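Local coordinates for regulatory protein (Bacillus megaterium, PDB 4UA1) that probably represses the mercury resistance operon when mercury is absent and activates its transcription once the dimer has bound mercury(II), at residues 53-57 with 58-62; 75-78 with 79-82; 81-84 with 85-89; 92-95 with 96-100; 108-111 with 112-115. One frame throughout, in Å; residues are numbered along the deposited sequence.

Contact 1 (53-57 with 58-62); sequences KRMQE and LGFTL
Where helix 44-57 gives out, the carbonyl oxygen of Met55 receives two backbone donors from opposite faces of its plane, Leu58 N at 2.9 Å and Phe60 N at 3.1 Å, while Gly59 N closes a further bond to Gln56 O at 3.1 Å. A carbonyl of the last turn, which would otherwise lose its helical partner, is thus gripped twice. Side chains also meet across the bend. The thioether of Met55 lies squarely over one face of the Phe60 ring, its SD 4.4 Å from the ring centroid and 3° off the ring normal, a Met-aromatic contact. The Met55 chain, with CG set anti to the carbonyl carbon (chi1 -83°), carries CG and SD over the ring face, while CB touches Phe60 CD2 at 3.9 Å. The turn itself is a Schellman motif: Gly59 takes a positive phi of 94°, where a CB would jam against the preceding carbonyl oxygen, so glycine suits the place. It ends one helix of the MerR-family DNA-binding domain and leads into the next, helix 62-74, at whose start Thr61 OG1 caps Glu64 N. The end of the Gln56 side chain crosses Leu62 at van der Waals distance, and Gln56 CG lies 3.6 Å from Phe60 O. Ile65 and Leu68 of helix 62-74 pack on Met55, Lys89 makes a cation-pi contact with Phe60, and Leu129 of the second subunit packs on Leu58, an apolar residue fitted to that interface.

Contact 2 (75-78 with 79-82); sequences DEAK and CRDM. With HG (mercury (II) ion), chain C.
Asp75 and Asp81 bring their carboxylates together across the turn before helix 78-112, the two side chains crossing at about a right angle with their planes 48° apart. Asp75 OD2 lies 2.8 Å from Asp81 OD2. Arg80 would probably offset part of the negative charge: its NH2 forms a salt bridge with Asp81 OD1 at 3.6 Å, which meets the guanidinium at its edge, in plane. Over one face of that guanidinium sits the methyl of Ala77, its CB 3.9 Å from Arg80 CZ. Alanine suits this spot, being small enough for the arginine, bent at chi3, to fold back over it. Lys78 turns the other way, and NZ donates to Asp75 O at 2.7 Å, in the carbonyl plane, with Val72 O as a second acceptor; the loop is thus tied to the end of helix 62-74. Backbone bonds from Asp81 N to Ala77 O and from Met82 N to Lys78 O open the helix. Cys79 holds its sulfur anti to the backbone N (chi1 174°), turned from the acidic cluster, and SG binds mercury at 2.4 Å. Cys114 and Cys123 of the second subunit complete the three-thiolate mercury site characteristic of MerR, built across the dimer interface.

Contact 3 (81-84 with 85-89); sequences DMYD and FTILK
Thr86 gives Met82 O two donors at once: its hydroxyl OG1 at 2.8 Å and its backbone N at 2.9 Å, arriving from opposite faces of the carbonyl plane. The hydroxyl sits 37° out of that plane. With OG1 anti to the carbonyl carbon (chi1 -58°), the threonine folds its polar group back on the preceding turn, so the hydroxyl has a partner within its own helix, which suits a threonine to a buried position. The other carbonyls follow the ordinary helical pattern, Asp81 O accepting from Phe85 N, Tyr83 O from Ile87 N and Asp84 O from Leu88 N, each at 3.0 Å. Further round the helix, Ile87 CD1 lies over one face of the Tyr83 ring, 4.1 Å from its centroid and 26° off the normal, a CH-pi contact suited to a branched aliphatic beside a flat aromatic. Lys89 NZ ties the helix to Glu64 and Gly59 O. Phe85 packs on Leu68 and Val71 of helix 62-74, and Met82 on Phe51 and Met55 of helix 44-57. The second subunit covers the Tyr83 and Thr86 side, where its Lys118 makes a cation-pi contact with Tyr83, its Ile125 packs on Thr86 and its Lys111 on Ile87.

Contact 4 (92-95 with 96-100); sequences DIQR and KIEDL
Arg95 and Asp99, one turn apart on helix 78-112, form the closest salt bridge here: Arg95 NH1 to Asp99 OD2 is 2.9 Å. The guanidinium and carboxylate planes stand 65° apart, and the bridge runs through a single nitrogen and a single oxygen. The arginine reaches it by starting opposite its own backbone N (chi1 175°) and then bending at chi3, which also brings NE to 3.5 Å from Asp92 OD1, a weak bond within a salt bridge. Asp92 has another basic neighbour ahead of it, Lys96, whose NZ is a long 3.6 Å from Asp92 OD2, although the stronger partner of Asp92 is Lys89, one turn earlier. Acids and bases thus recur three to four residues apart, the spacing that puts them on one side of a helix. The backbone bonds run regularly from Lys96 N, Ile97 N, Glu98 N and Asp99 N to the carbonyls four back. On another flank Ile93 CG2 touches Ile97 CD1 at 4.1 Å; Ile93 packs on Leu107 and Ile97 on Glu104 of the second subunit. The chemistry is that of an amphipathic helix: a linked network of acidic and basic side chains along one side, and largely apolar packing at the dimer interface.

Contact 5 (108-111 with 112-115); sequences MDLK and ERCP. With HG (mercury (II) ion), chain D.
Leu110 and Arg113 meet where helix 78-112 runs out, the leucine methyl CD2 4.1 Å from the arginine's CD, and this is the close-packed flank of the contact. The backbone changes its bonding here. Leu110 O accepts Arg113 N at 2.9 Å, with the donor 62° above the carbonyl plane, while Cys114 N reaches Lys111 O at 3.1 Å, again from above; each bond spans three residues. The ordinary helical bond, Glu112 N to Met108 O, is kept one residue earlier, so the chain tightens in its last turn. Helix 124-130 covers this flank, with Thr128 on both Leu110 and Arg113, and Leu58 of the second subunit also packs on Leu110; an apolar residue therefore suits the place.

The other flank is looser, with Asp109 and Glu112 exposed, although Met108 and Lys111 pack on Ile90 and Ile87 of the second subunit. Glu112, with CG opposite its carbonyl carbon (chi1 -67°) and the chain extended beyond it, lays OE2 3.5 Å from Lys111 NZ, a salt bridge between neighbours, and 3.6 Å from the methyl Met108 CE. Asp109 OD1 lies near Glu112 OE1, the two carboxylate planes 73° apart, a repulsion that surrounding solvent and Lys111 may soften. A water bridges Lys111 O at 2.7 Å and Cys114 O at 2.8 Å. In the turn that follows the helix, Cys114 SG binds mercury at 2.5 Å. Cys123 of this chain and Cys79 of the second subunit complete the site, the three-cysteine mercury centre of MerR, assembled between subunits.

In the fold
Four of the five contacts use helix 78-112, the long helix that runs away from the DNA-binding domain, while contact 1 lies within the MerR-family DNA-binding region. Contact 1, near the centre of the chain, touches contact 3 through Gly59 and Lys89, and Met55 meets Met82 of both contacts 2 and 3. Contacts 1 to 4 are partly buried, whereas contact 5 lies on the surface. A Met-aromatic contact marks contact 1, a CH-pi contact and a buried hydroxyl bond contact 3, salt bridges contact 4, metal ligation 2 and 5. The centres of contacts 2 and 5 are about 50 Å apart, too far for Cys79 and Cys114 of one chain to share a metal; the second subunit completes each site.

Contact 1 (53-57 with 58-62)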
loop_
_atom_site.group_PDB
_atom_site.type_symbol
_atom_site.label_atom_id
_atom_site.label_comp_id
_atom_site.label_asym_id
_atom_site.label_seq_id
_atom_site.Cartn_x
_atom_site.Cartn_y
_atom_site.Cartn_z
ATOM N N LYS B 53 5.193 14.237 7.943
ATOM C CA LYS B 53 3.914 13.564 8.055
ATOM C C LYS B 53 3.073 13.816 6.787
ATOM O O LYS B 53 2.532 12.879 6.179
ATOM C CB LYS B 53 3.185 14.026 9.333
ATOM C CG LYS B 53 1.791 13.434 9.541
ATOM C CD LYS B 53 1.872 11.936 9.722
ATOM C CE LYS B 53 0.514 11.301 9.929
ATOM N NZ LYS B 53 0.547 9.887 9.444
ATOM N N ARG B 54 2.990 15.069 6.355
ATOM C CA ARG B 54 2.085 15.368 5.256
ATOM C C ARG B 54 2.622 14.859 3.942
ATOM O O ARG B 54 1.845 14.434 3.092
ATOM C CB ARG B 54 1.776 16.863 5.166
ATOM C CG ARG B 54 0.976 17.270 6.370
ATOM C CD ARG B 54 0.690 18.730 6.449
ATOM N NE ARG B 54 0.445 19.082 7.841
ATOM C CZ ARG B 54 -0.167 20.186 8.256
ATOM N NH1 ARG B 54 -0.694 21.050 7.386
ATOM N NH2 ARG B 54 -0.304 20.389 9.554
ATOM N N MET B 55 3.939 14.884 3.772
ATOM C CA MET B 55 4.528 14.319 2.570
ATOM C C MET B 55 4.162 12.857 2.503
ATOM O O MET B 55 3.830 12.350 1.428
ATOM C CB MET B 55 6.051 14.509 2.529
ATOM C CG MET B 55 6.492 15.879 2.005
ATOM S SD MET B 55 8.212 15.939 1.448
ATOM C CE MET B 55 9.105 15.681 2.975
ATOM N N GLN B 56 4.181 12.177 3.653
ATOM C CA GLN B 56 3.767 10.778 3.633
ATOM C C GLN B 56 2.300 10.620 3.320
ATOM O O GLN B 56 1.919 9.659 2.673
ATOM C CB GLN B 56 4.060 10.111 4.944
ATOM C CG GLN B 56 5.439 9.555 5.024
ATOM C CD GLN B 56 5.752 9.130 6.434
ATOM O OE1 GLN B 56 5.889 9.982 7.328
ATOM N NE2 GLN B 56 5.842 7.820 6.662
ATOM N N GLU B 57 1.469 11.558 3.743
ATOM C CA GLU B 57 0.051 11.462 3.388
ATOM C C GLU B 57 -0.116 11.777 1.907
ATOM O O GLU B 57 -1.132 11.474 1.301
ATOM C CB GLU B 57 -0.787 12.386 4.274
ATOM C CG GLU B 57 -0.696 11.979 5.761
ATOM C CD GLU B 57 -1.300 12.988 6.731
ATOM O OE1 GLU B 57 -1.357 14.184 6.389
ATOM O OE2 GLU B 57 -1.690 12.591 7.854
ATOM N N LEU B 58 0.909 12.370 1.312
ATOM C CA LEU B 58 0.867 12.688 -0.109
ATOM C C LEU B 58 1.517 11.601 -0.950
ATOM O O LEU B 58 1.655 11.764 -2.163
ATOM C CB LEU B 58 1.559 14.023 -0.383
ATOM C CG LEU B 58 0.831 15.247 0.172
ATOM C CD1 LEU B 58 1.647 16.498 -0.026
ATOM C CD2 LEU B 58 -0.532 15.397 -0.449
ATOM N N GLY B 59 1.952 10.516 -0.314
ATOM C CA GLY B 59 2.459 9.383 -1.055
ATOM C C GLY B 59 3.950 9.323 -1.277
ATOM O O GLY B 59 4.415 8.485 -2.047
ATOM N N PHE B 60 4.714 10.218 -0.655
ATOM C CA PHE B 60 6.174 10.063 -0.642
ATOM C C PHE B 60 6.545 8.970 0.362
ATOM O O PHE B 60 6.069 8.996 1.498
ATOM C CB PHE B 60 6.895 11.341 -0.223
ATOM C CG PHE B 60 6.763 12.498 -1.154
ATOM C CD1 PHE B 60 7.834 12.894 -1.930
ATOM C CD2 PHE B 60 5.618 13.269 -1.166
ATOM C CE1 PHE B 60 7.740 14.020 -2.746
ATOM C CE2 PHE B 60 5.514 14.370 -1.979
ATOM C CZ PHE B 60 6.583 14.754 -2.760
ATOM N N THR B 61 7.420 8.048 -0.030
ATOM C CA THR B 61 7.947 7.034 0.895
ATOM C C THR B 61 8.955 7.679 1.796
ATOM O O THR B 61 9.445 8.766 1.476
ATOM C CB THR B 61 8.669 5.903 0.195
ATOM O OG1 THR B 61 9.921 6.420 -0.284
ATOM C CG2 THR B 61 7.844 5.338 -0.954
ATOM N N LEU B 62 9.265 7.028 2.918
ATOM C CA LEU B 62 10.273 7.548 3.836
ATOM C C LEU B 62 11.618 7.757 3.124
ATOM O O LEU B 62 12.313 8.743 3.335
ATOM C CB LEU B 62 10.475 6.605 5.018
ATOM C CG LEU B 62 9.690 6.894 6.296
ATOM C CD1 LEU B 62 10.078 5.870 7.359
ATOM C CD2 LEU B 62 9.850 8.342 6.820
#

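Contact 2 (75-78 with 79-82)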
loop_
_atom_site.group_PDB
_atom_site.type_symbol
_atom_site.label_atom_id
_atom_site.label_comp_id
_atom_site.label_asym_id
_atom_site.label_seq_id
_atom_site.Cartn_x
_atom_site.Cartn_y
_atom_site.Cartn_z
ATOM N N ASP B 75 20.834 22.881 -0.751
ATOM C CA ASP B 75 20.848 23.645 -1.999
ATOM C C ASP B 75 20.454 25.101 -1.853
ATOM O O ASP B 75 19.770 25.481 -0.906
ATOM C CB ASP B 75 19.919 23.014 -3.052
ATOM C CG ASP B 75 20.588 21.883 -3.858
ATOM O OD1 ASP B 75 21.809 21.656 -3.696
ATOM O OD2 ASP B 75 19.893 21.232 -4.670
ATOM N N GLU B 76 20.911 25.916 -2.799
ATOM C CA GLU B 76 20.504 27.304 -2.833
ATOM C C GLU B 76 19.056 27.439 -3.310
ATOM O O GLU B 76 18.256 28.134 -2.689
ATOM C CB GLU B 76 21.455 28.126 -3.719
ATOM C CG GLU B 76 21.038 29.583 -3.936
ATOM C CD GLU B 76 22.102 30.394 -4.669
ATOM O OE1 GLU B 76 21.780 30.996 -5.720
ATOM O OE2 GLU B 76 23.259 30.444 -4.184
ATOM N N ALA B 77 18.686 26.776 -4.394
ATOM C CA ALA B 77 17.319 26.989 -4.825
ATOM C C ALA B 77 16.450 25.907 -4.224
ATOM O O ALA B 77 16.244 24.849 -4.818
ATOM C CB ALA B 77 17.235 26.968 -6.337
ATOM N N LYS B 78 15.839 26.232 -3.092
ATOM C CA LYS B 78 15.084 25.226 -2.362
ATOM C C LYS B 78 13.703 25.119 -2.985
ATOM O O LYS B 78 13.166 24.035 -3.158
ATOM C CB LYS B 78 15.013 25.560 -0.876
ATOM C CG LYS B 78 16.357 25.707 -0.237
ATOM C CD LYS B 78 16.220 25.809 1.278
ATOM C CE LYS B 78 17.580 26.073 1.941
ATOM N NZ LYS B 78 18.611 25.079 1.512
ATOM N N CYS B 79 13.139 26.266 -3.331
ATOM C CA CYS B 79 11.864 26.297 -3.996
ATOM C C CYS B 79 11.901 25.473 -5.299
ATOM O O CYS B 79 11.008 24.661 -5.554
ATOM C CB CYS B 79 11.473 27.745 -4.259
ATOM S SG CYS B 79 9.992 27.936 -5.232
ATOM N N ARG B 80 12.952 25.641 -6.098
ATOM C CA ARG B 80 13.057 24.886 -7.345
ATOM C C ARG B 80 13.124 23.367 -7.081
ATOM O O ARG B 80 12.462 22.572 -7.772
ATOM C CB ARG B 80 14.289 25.344 -8.148
ATOM C CG ARG B 80 14.501 24.595 -9.456
ATOM C CD ARG B 80 15.919 24.788 -9.962
ATOM N NE ARG B 80 16.851 24.124 -9.053
ATOM C CZ ARG B 80 18.168 24.318 -9.040
ATOM N NH1 ARG B 80 18.719 25.173 -9.897
ATOM N NH2 ARG B 80 18.931 23.661 -8.157
ATOM N N ASP B 81 13.931 22.980 -6.088
ATOM C CA ASP B 81 14.101 21.580 -5.736
ATOM C C ASP B 81 12.771 20.976 -5.397
ATOM O O ASP B 81 12.360 19.949 -5.938
ATOM C CB ASP B 81 15.038 21.413 -4.536
ATOM C CG ASP B 81 16.503 21.635 -4.881
ATOM O OD1 ASP B 81 16.887 21.579 -6.070
ATOM O OD2 ASP B 81 17.283 21.870 -3.936
ATOM N N MET B 82 12.089 21.639 -4.488
ATOM C CA MET B 82 10.844 21.124 -3.987
ATOM C C MET B 82 9.790 21.033 -5.098
ATOM O O MET B 82 9.026 20.066 -5.169
ATOM C CB MET B 82 10.362 21.992 -2.836
ATOM C CG MET B 82 9.304 21.292 -2.043
ATOM S SD MET B 82 9.876 19.710 -1.441
ATOM C CE MET B 82 8.292 18.946 -1.128
HETATM HG HG HG C . 8.535 26.214 -4.309
#

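Contact 3 (81-84 with 85-89)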
loop_
_atom_site.group_PDB
_atom_site.type_symbol
_atom_site.label_atom_id
_atom_site.label_comp_id
_atom_site.label_asym_id
_atom_site.label_seq_id
_atom_site.Cartn_x
_atom_site.Cartn_y
_atom_site.Cartn_z
ATOM N N ASP B 81 13.931 22.980 -6.088
ATOM C CA ASP B 81 14.101 21.580 -5.736
ATOM C C ASP B 81 12.771 20.976 -5.397
ATOM O O ASP B 81 12.360 19.949 -5.938
ATOM C CB ASP B 81 15.038 21.413 -4.536
ATOM C CG ASP B 81 16.503 21.635 -4.881
ATOM O OD1 ASP B 81 16.887 21.579 -6.070
ATOM O OD2 ASP B 81 17.283 21.870 -3.936
ATOM N N MET B 82 12.089 21.639 -4.488
ATOM C CA MET B 82 10.844 21.124 -3.987
ATOM C C MET B 82 9.790 21.033 -5.098
ATOM O O MET B 82 9.026 20.066 -5.169
ATOM C CB MET B 82 10.362 21.992 -2.836
ATOM C CG MET B 82 9.304 21.292 -2.043
ATOM S SD MET B 82 9.876 19.710 -1.441
ATOM C CE MET B 82 8.292 18.946 -1.128
ATOM N N TYR B 83 9.797 22.025 -5.983
ATOM C CA TYR B 83 8.928 22.051 -7.149
ATOM C C TYR B 83 9.120 20.819 -8.024
ATOM O O TYR B 83 8.144 20.127 -8.412
ATOM C CB TYR B 83 9.200 23.342 -7.922
ATOM C CG TYR B 83 8.405 23.562 -9.191
ATOM C CD1 TYR B 83 7.073 23.960 -9.146
ATOM C CD2 TYR B 83 9.022 23.469 -10.442
ATOM C CE1 TYR B 83 6.365 24.195 -10.313
ATOM C CE2 TYR B 83 8.324 23.710 -11.611
ATOM C CZ TYR B 83 6.998 24.082 -11.546
ATOM O OH TYR B 83 6.300 24.337 -12.715
ATOM N N ASP B 84 10.387 20.572 -8.348
ATOM C CA ASP B 84 10.796 19.386 -9.110
ATOM C C ASP B 84 10.368 18.062 -8.485
ATOM O O ASP B 84 9.821 17.200 -9.174
ATOM C CB ASP B 84 12.303 19.384 -9.293
ATOM C CG ASP B 84 12.736 20.414 -10.263
ATOM O OD1 ASP B 84 11.868 20.852 -11.039
ATOM O OD2 ASP B 84 13.926 20.768 -10.283
ATOM N N PHE B 85 10.652 17.895 -7.192
ATOM C CA PHE B 85 10.273 16.672 -6.501
ATOM C C PHE B 85 8.752 16.498 -6.494
ATOM O O PHE B 85 8.267 15.386 -6.639
ATOM C CB PHE B 85 10.809 16.645 -5.071
ATOM C CG PHE B 85 12.297 16.374 -4.968
ATOM C CD1 PHE B 85 12.842 15.209 -5.494
ATOM C CD2 PHE B 85 13.143 17.283 -4.327
ATOM C CE1 PHE B 85 14.205 14.948 -5.399
ATOM C CE2 PHE B 85 14.503 17.038 -4.223
ATOM C CZ PHE B 85 15.040 15.867 -4.756
ATOM N N THR B 86 8.011 17.590 -6.346
ATOM C CA THR B 86 6.557 17.534 -6.360
ATOM C C THR B 86 6.053 17.036 -7.722
ATOM O O THR B 86 5.148 16.195 -7.775
ATOM C CB THR B 86 5.930 18.929 -6.075
ATOM O OG1 THR B 86 6.380 19.409 -4.807
ATOM C CG2 THR B 86 4.408 18.883 -6.104
ATOM N N ILE B 87 6.639 17.546 -8.815
ATOM C CA ILE B 87 6.316 17.028 -10.164
ATOM C C ILE B 87 6.645 15.531 -10.313
ATOM O O ILE B 87 5.845 14.730 -10.870
ATOM C CB ILE B 87 7.060 17.814 -11.252
ATOM C CG1 ILE B 87 6.404 19.187 -11.465
ATOM C CG2 ILE B 87 7.045 17.065 -12.567
ATOM C CD1 ILE B 87 7.287 20.154 -12.244
ATOM N N LEU B 88 7.814 15.134 -9.819
ATOM C CA LEU B 88 8.158 13.726 -9.895
ATOM C C LEU B 88 7.128 12.926 -9.108
ATOM O O LEU B 88 6.838 11.786 -9.446
ATOM C CB LEU B 88 9.578 13.454 -9.400
ATOM C CG LEU B 88 10.689 13.917 -10.342
ATOM C CD1 LEU B 88 12.049 13.702 -9.677
ATOM C CD2 LEU B 88 10.603 13.198 -11.664
ATOM N N LYS B 89 6.596 13.518 -8.047
ATOM C CA LYS B 89 5.598 12.834 -7.253
ATOM C C LYS B 89 4.278 12.709 -8.025
ATOM O O LYS B 89 3.659 11.639 -8.014
ATOM C CB LYS B 89 5.380 13.531 -5.913
ATOM C CG LYS B 89 4.415 12.776 -4.974
ATOM C CD LYS B 89 4.596 11.235 -4.982
ATOM C CE LYS B 89 5.957 10.807 -4.459
ATOM N NZ LYS B 89 6.157 9.311 -4.370
#

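Contact 4 (92-95 with 96-100)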
loop_
_atom_site.group_PDB
_atom_site.type_symbol
_atom_site.label_atom_id
_atom_site.label_comp_id
_atom_site.label_asym_id
_atom_site.label_seq_id
_atom_site.Cartn_x
_atom_site.Cartn_y
_atom_site.Cartn_z
ATOM N N ASP B 92 4.705 9.915 -10.245
ATOM C CA ASP B 92 4.695 8.642 -9.517
ATOM C C ASP B 92 3.255 8.193 -9.195
ATOM O O ASP B 92 2.867 7.040 -9.426
ATOM C CB ASP B 92 5.516 8.759 -8.224
ATOM C CG ASP B 92 5.720 7.416 -7.533
ATOM O OD1 ASP B 92 6.190 6.476 -8.206
ATOM O OD2 ASP B 92 5.413 7.294 -6.325
ATOM N N ILE B 93 2.461 9.118 -8.678
ATOM C CA ILE B 93 1.072 8.837 -8.374
ATOM C C ILE B 93 0.351 8.402 -9.636
ATOM O O ILE B 93 -0.517 7.523 -9.590
ATOM C CB ILE B 93 0.346 10.055 -7.764
ATOM C CG1 ILE B 93 1.072 10.558 -6.508
ATOM C CG2 ILE B 93 -1.105 9.699 -7.449
ATOM C CD1 ILE B 93 1.171 9.549 -5.425
ATOM N N GLN B 94 0.696 9.015 -10.768
ATOM C CA GLN B 94 -0.021 8.652 -11.983
ATOM C C GLN B 94 0.301 7.200 -12.347
ATOM O O GLN B 94 -0.596 6.429 -12.684
ATOM C CB GLN B 94 0.292 9.598 -13.135
ATOM C CG GLN B 94 -0.648 9.413 -14.315
ATOM C CD GLN B 94 0.059 9.614 -15.621
ATOM O OE1 GLN B 94 1.285 9.706 -15.652
ATOM N NE2 GLN B 94 -0.701 9.695 -16.716
ATOM N N ARG B 95 1.574 6.825 -12.235
ATOM C CA ARG B 95 1.952 5.428 -12.430
ATOM C C ARG B 95 1.172 4.450 -11.517
ATOM O O ARG B 95 0.727 3.392 -11.985
ATOM C CB ARG B 95 3.454 5.244 -12.233
ATOM C CG ARG B 95 3.846 3.786 -12.313
ATOM C CD ARG B 95 5.087 3.483 -11.511
ATOM N NE ARG B 95 4.949 3.808 -10.092
ATOM C CZ ARG B 95 4.559 2.945 -9.157
ATOM N NH1 ARG B 95 4.245 1.697 -9.488
ATOM N NH2 ARG B 95 4.482 3.330 -7.889
ATOM N N LYS B 96 1.037 4.773 -10.226
ATOM C CA LYS B 96 0.277 3.912 -9.294
ATOM C C LYS B 96 -1.165 3.757 -9.744
ATOM O O LYS B 96 -1.760 2.660 -9.712
ATOM C CB LYS B 96 0.262 4.470 -7.875
ATOM C CG LYS B 96 1.598 4.498 -7.154
ATOM C CD LYS B 96 1.407 4.958 -5.700
ATOM C CE LYS B 96 2.723 5.304 -5.031
ATOM N NZ LYS B 96 3.771 4.259 -5.277
ATOM N N ILE B 97 -1.732 4.888 -10.135
ATOM C CA ILE B 97 -3.087 4.910 -10.647
ATOM C C ILE B 97 -3.247 3.959 -11.835
ATOM O O ILE B 97 -4.216 3.179 -11.907
ATOM C CB ILE B 97 -3.492 6.333 -11.069
ATOM C CG1 ILE B 97 -3.632 7.232 -9.835
ATOM C CG2 ILE B 97 -4.774 6.294 -11.874
ATOM C CD1 ILE B 97 -3.960 8.687 -10.148
ATOM N N GLU B 98 -2.274 3.998 -12.746
ATOM C CA GLU B 98 -2.379 3.208 -13.962
ATOM C C GLU B 98 -2.310 1.735 -13.599
ATOM O O GLU B 98 -3.049 0.910 -14.143
ATOM C CB GLU B 98 -1.276 3.573 -14.960
ATOM C CG GLU B 98 -1.217 5.065 -15.399
ATOM C CD GLU B 98 -2.423 5.567 -16.187
ATOM O OE1 GLU B 98 -3.590 5.336 -15.790
ATOM O OE2 GLU B 98 -2.189 6.230 -17.219
ATOM N N ASP B 99 -1.452 1.411 -12.637
ATOM C CA ASP B 99 -1.330 0.026 -12.189
ATOM C C ASP B 99 -2.651 -0.534 -11.625
ATOM O O ASP B 99 -3.047 -1.687 -11.925
ATOM C CB ASP B 99 -0.232 -0.064 -11.156
ATOM C CG ASP B 99 1.144 0.140 -11.757
ATOM O OD1 ASP B 99 1.278 0.106 -13.005
ATOM O OD2 ASP B 99 2.103 0.321 -10.974
ATOM N N LEU B 100 -3.326 0.295 -10.825
ATOM C CA LEU B 100 -4.655 -0.035 -10.305
ATOM C C LEU B 100 -5.705 -0.187 -11.401
ATOM O O LEU B 100 -6.602 -1.034 -11.318
ATOM C CB LEU B 100 -5.129 1.030 -9.318
ATOM C CG LEU B 100 -4.407 0.970 -7.984
ATOM C CD1 LEU B 100 -4.925 2.058 -7.043
ATOM C CD2 LEU B 100 -4.551 -0.416 -7.388
#

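Contact 5 (108-111 with 112-115)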
loop_
_atom_site.group_PDB
_atom_site.type_symbol
_atom_site.label_atom_id
_atom_site.label_comp_id
_atom_site.label_asym_id
_atom_site.label_seq_id
_atom_site.Cartn_x
_atom_site.Cartn_y
_atom_site.Cartn_z
ATOM N N MET B 108 -12.333 -7.054 -14.358
ATOM C CA MET B 108 -13.439 -6.925 -15.290
ATOM C C MET B 108 -13.484 -8.110 -16.289
ATOM O O MET B 108 -14.526 -8.755 -16.486
ATOM C CB MET B 108 -13.320 -5.602 -16.043
ATOM C CG MET B 108 -13.479 -4.331 -15.182
ATOM S SD MET B 108 -15.176 -3.949 -14.674
ATOM C CE MET B 108 -16.023 -3.874 -16.258
ATOM N N ASP B 109 -12.344 -8.416 -16.900
ATOM C CA ASP B 109 -12.299 -9.499 -17.862
ATOM C C ASP B 109 -12.607 -10.854 -17.213
ATOM O O ASP B 109 -13.340 -11.702 -17.790
ATOM C CB ASP B 109 -10.948 -9.510 -18.547
ATOM C CG ASP B 109 -10.706 -8.246 -19.357
ATOM O OD1 ASP B 109 -11.711 -7.716 -19.924
ATOM O OD2 ASP B 109 -9.529 -7.797 -19.410
ATOM N N LEU B 110 -12.043 -11.054 -16.019
ATOM C CA LEU B 110 -12.377 -12.212 -15.210
ATOM C C LEU B 110 -13.893 -12.380 -14.977
ATOM O O LEU B 110 -14.461 -13.432 -15.275
ATOM C CB LEU B 110 -11.668 -12.098 -13.879
ATOM C CG LEU B 110 -10.219 -12.509 -13.995
ATOM C CD1 LEU B 110 -9.425 -12.086 -12.744
ATOM C CD2 LEU B 110 -10.213 -14.016 -14.209
ATOM N N LYS B 111 -14.534 -11.322 -14.484
ATOM C CA LYS B 111 -15.963 -11.325 -14.160
ATOM C C LYS B 111 -16.866 -11.490 -15.430
ATOM O O LYS B 111 -17.950 -12.078 -15.376
ATOM C CB LYS B 111 -16.331 -10.007 -13.440
ATOM C CG LYS B 111 -17.005 -8.981 -14.399
ATOM C CD LYS B 111 -17.537 -7.746 -13.722
ATOM C CE LYS B 111 -18.754 -7.173 -14.478
ATOM N NZ LYS B 111 -18.469 -6.734 -15.875
ATOM N N GLU B 112 -16.402 -10.962 -16.561
ATOM C CA GLU B 112 -17.104 -11.094 -17.824
ATOM C C GLU B 112 -16.983 -12.507 -18.329
ATOM O O GLU B 112 -17.677 -12.898 -19.269
ATOM C CB GLU B 112 -16.612 -10.076 -18.838
ATOM C CG GLU B 112 -16.980 -8.684 -18.391
ATOM C CD GLU B 112 -16.289 -7.575 -19.164
ATOM O OE1 GLU B 112 -15.599 -7.884 -20.160
ATOM O OE2 GLU B 112 -16.455 -6.387 -18.776
ATOM N N ARG B 113 -16.058 -13.270 -17.748
ATOM C CA ARG B 113 -16.020 -14.689 -18.122
ATOM C C ARG B 113 -17.250 -15.476 -17.627
ATOM O O ARG B 113 -17.505 -16.560 -18.142
ATOM C CB ARG B 113 -14.740 -15.384 -17.623
ATOM C CG ARG B 113 -13.463 -14.798 -18.197
ATOM C CD ARG B 113 -12.205 -15.379 -17.558
ATOM N NE ARG B 113 -11.815 -16.480 -18.409
ATOM C CZ ARG B 113 -10.754 -16.481 -19.207
ATOM N NH1 ARG B 113 -9.898 -15.463 -19.202
ATOM N NH2 ARG B 113 -10.531 -17.533 -19.979
ATOM N N CYS B 114 -18.006 -14.957 -16.652
ATOM C CA CYS B 114 -19.049 -15.771 -15.999
ATOM C C CYS B 114 -20.256 -15.971 -16.873
ATOM O O CYS B 114 -20.599 -15.103 -17.643
ATOM C CB CYS B 114 -19.504 -15.166 -14.670
ATOM S SG CYS B 114 -18.263 -15.217 -13.402
ATOM N N PRO B 115 -20.876 -17.151 -16.786
ATOM C CA PRO B 115 -22.079 -17.442 -17.581
ATOM C C PRO B 115 -23.337 -16.716 -17.079
ATOM O O PRO B 115 -23.313 -16.059 -16.041
ATOM C CB PRO B 115 -22.226 -18.964 -17.445
ATOM C CG PRO B 115 -21.531 -19.301 -16.162
ATOM C CD PRO B 115 -20.387 -18.330 -16.044
HETATM HG HG HG D . -18.233 -17.191 -11.932
HETATM O O HOH W 1 -20.144 -12.444 -16.888
#